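Local atomic coordinates of cellulosomal scaffoldin (Acetivibrio cellulolyticus, PDB entry 4WI0), a protein that probably hydrolyses internal beta-1,4-glucosidic linkages of cellulose and, through the X-module and dockerin described here, binds a type II cohesin in the cellulosome. Residues R67-V72 against S85-W90. The protein carries 1 engineered substitution. Numbering follows the deposited sequence.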
loop_
_atom_site.group_PDB
_atom_site.type_symbol
_atom_site.label_atom_id
_atom_site.label_comp_id
_atom_site.label_asym_id
_atom_site.label_seq_id
_atom_site.Cartn_x
_atom_site.Cartn_y
_atom_site.Cartn_z
ATOM N N ARG B 67 1.568 14.591 -16.259
ATOM C CA ARG B 67 0.619 15.679 -16.074
ATOM C C ARG B 67 0.863 16.791 -17.085
ATOM O O ARG B 67 2.008 17.123 -17.398
ATOM C CB ARG B 67 0.726 16.241 -14.648
ATOM C CG ARG B 67 -0.277 17.346 -14.336
ATOM C CD ARG B 67 -0.422 17.580 -12.842
ATOM N NE ARG B 67 -1.540 18.472 -12.534
ATOM C CZ ARG B 67 -2.099 18.620 -11.331
ATOM N NH1 ARG B 67 -1.672 17.929 -10.277
ATOM N NH2 ARG B 67 -3.115 19.464 -11.184
ATOM N N GLU B 68 -0.224 17.367 -17.590
ATOM C CA GLU B 68 -0.142 18.558 -18.431
ATOM C C GLU B 68 -0.987 19.664 -17.813
ATOM O O GLU B 68 -2.139 19.437 -17.423
ATOM C CB GLU B 68 -0.590 18.249 -19.863
ATOM C CG GLU B 68 0.385 17.350 -20.604
ATOM C CD GLU B 68 -0.021 17.072 -22.043
ATOM O OE1 GLU B 68 0.534 17.714 -22.955
ATOM O OE2 GLU B 68 -0.897 16.214 -22.276
ATOM N N ILE B 69 -0.400 20.851 -17.704
ATOM C CA ILE B 69 -1.105 22.008 -17.194
ATOM C C ILE B 69 -1.273 22.981 -18.346
ATOM O O ILE B 69 -0.295 23.518 -18.858
ATOM C CB ILE B 69 -0.335 22.685 -16.045
ATOM C CG1 ILE B 69 -0.064 21.666 -14.931
ATOM C CG2 ILE B 69 -1.113 23.893 -15.523
ATOM C CD1 ILE B 69 0.803 22.193 -13.805
ATOM N N ALA B 70 -2.519 23.196 -18.752
ATOM C CA ALA B 70 -2.838 24.057 -19.895
ATOM C C ALA B 70 -2.914 25.530 -19.511
ATOM O O ALA B 70 -3.069 25.874 -18.333
ATOM C CB ALA B 70 -4.161 23.619 -20.504
ATOM N N ASN B 71 -2.803 26.398 -20.515
ATOM C CA ASN B 71 -3.060 27.832 -20.350
ATOM C C ASN B 71 -2.236 28.474 -19.236
ATOM O O ASN B 71 -2.769 29.219 -18.413
ATOM C CB ASN B 71 -4.561 28.071 -20.108
ATOM C CG ASN B 71 -5.430 27.470 -21.200
ATOM O OD1 ASN B 71 -5.204 27.722 -22.374
ATOM N ND2 ASN B 71 -6.425 26.668 -20.819
ATOM N N VAL B 72 -0.939 28.173 -19.211
ATOM C CA VAL B 72 -0.023 28.819 -18.286
ATOM C C VAL B 72 0.449 30.112 -18.953
ATOM O O VAL B 72 1.237 30.095 -19.907
ATOM C CB VAL B 72 1.173 27.917 -17.911
ATOM C CG1 VAL B 72 2.058 28.608 -16.884
ATOM C CG2 VAL B 72 0.683 26.579 -17.373
ATOM N N SER B 85 1.155 24.683 -1.157
ATOM C CA SER B 85 0.175 24.245 -2.153
ATOM C C SER B 85 0.894 23.834 -3.449
ATOM O O SER B 85 0.847 24.544 -4.446
ATOM C CB SER B 85 -0.841 25.364 -2.395
ATOM O OG SER B 85 -1.796 25.001 -3.376
ATOM N N PRO B 86 1.592 22.689 -3.426
ATOM C CA PRO B 86 2.343 22.230 -4.589
ATOM C C PRO B 86 1.448 21.610 -5.651
ATOM O O PRO B 86 0.284 21.327 -5.393
ATOM C CB PRO B 86 3.236 21.130 -4.019
ATOM C CG PRO B 86 2.461 20.602 -2.868
ATOM C CD PRO B 86 1.781 21.797 -2.269
ATOM N N ILE B 87 2.021 21.391 -6.823
ATOM C CA ILE B 87 1.400 20.551 -7.850
ATOM C C ILE B 87 1.645 19.095 -7.441
ATOM O O ILE B 87 2.783 18.693 -7.177
ATOM C CB ILE B 87 1.995 20.847 -9.234
ATOM C CG1 ILE B 87 1.671 22.285 -9.636
ATOM C CG2 ILE B 87 1.484 19.872 -10.286
ATOM C CD1 ILE B 87 2.607 22.832 -10.694
ATOM N N LEU B 88 0.571 18.321 -7.361
ATOM C CA LEU B 88 0.673 16.923 -6.999
ATOM C C LEU B 88 0.841 16.046 -8.235
ATOM O O LEU B 88 0.258 16.327 -9.279
ATOM C CB LEU B 88 -0.545 16.505 -6.181
ATOM C CG LEU B 88 -0.663 17.225 -4.830
ATOM C CD1 LEU B 88 -1.787 16.628 -4.008
ATOM C CD2 LEU B 88 0.636 17.180 -4.045
ATOM N N MET B 89 1.680 15.015 -8.106
ATOM C CA MET B 89 1.883 13.997 -9.145
ATOM C C MET B 89 1.489 12.612 -8.610
ATOM O O MET B 89 1.827 12.258 -7.466
ATOM C CB MET B 89 3.339 13.981 -9.604
ATOM C CG MET B 89 3.754 15.212 -10.401
ATOM S SD MET B 89 2.949 15.284 -12.019
ATOM C CE MET B 89 3.820 13.949 -12.826
ATOM N N TRP B 90 0.779 11.833 -9.433
ATOM C CA TRP B 90 0.245 10.528 -8.987
ATOM C C TRP B 90 1.157 9.364 -9.369
ATOM O O TRP B 90 1.348 9.064 -10.561
ATOM C CB TRP B 90 -1.156 10.280 -9.556
ATOM C CG TRP B 90 -2.145 11.386 -9.284
ATOM C CD1 TRP B 90 -2.042 12.372 -8.344
ATOM C CD2 TRP B 90 -3.395 11.592 -9.948
ATOM N NE1 TRP B 90 -3.148 13.182 -8.392
ATOM C CE2 TRP B 90 -3.994 12.726 -9.368
ATOM C CE3 TRP B 90 -4.066 10.928 -10.983
ATOM C CZ2 TRP B 90 -5.233 13.213 -9.783
ATOM C CZ3 TRP B 90 -5.297 11.411 -11.397
ATOM C CH2 TRP B 90 -5.867 12.542 -10.799
HETATM O O HOH W 1 -2.209 19.154 -7.645
#
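R67 reaches from strand 67-74 to the backbone of L88 on strand 78-89. The strand segments are 9.4 Å apart at their axes and run roughly antiparallel, at 152°. They belong to two sheets of the X-module, one antiparallel and one mixed, which pack as a beta sandwich, consistent with its carboxypeptidase regulatory-like (transthyretin clan) family. Side chains span the gap. CB of R67 rests on SD of M89, 3.6 Å away; the folded M89 side chain turns its sulfur there. CG of R67 stands anti to the backbone N (chi1 -177°), and the chain stays extended to NE. CD of R67 thereby passes CG2 of I87 at 3.9 Å. CG2 of I87 also lies over one face of the guanidinium, 3.7 Å from NH1 of R67. At the tip, NH1 of R67 donates a 2.7 Å hydrogen bond to O of L88. That oxygen lies near the guanidinium plane and offers a lone pair, but the bond is bent, 138° at the hydrogen. One water accepts from both NH1 of R67 and N of L88. NH2 has a weak, long ion pair with the C-terminal carboxylate of Y156. Beside the arginine, CD1 of I69 and CD1 of I87 meet tip to tip at 3.7 Å. The contact thus joins the outermost strands, within this chain, of two sheets through apolar packing and one arginine, whose charge probably strengthens its hold on the L88 carbonyl.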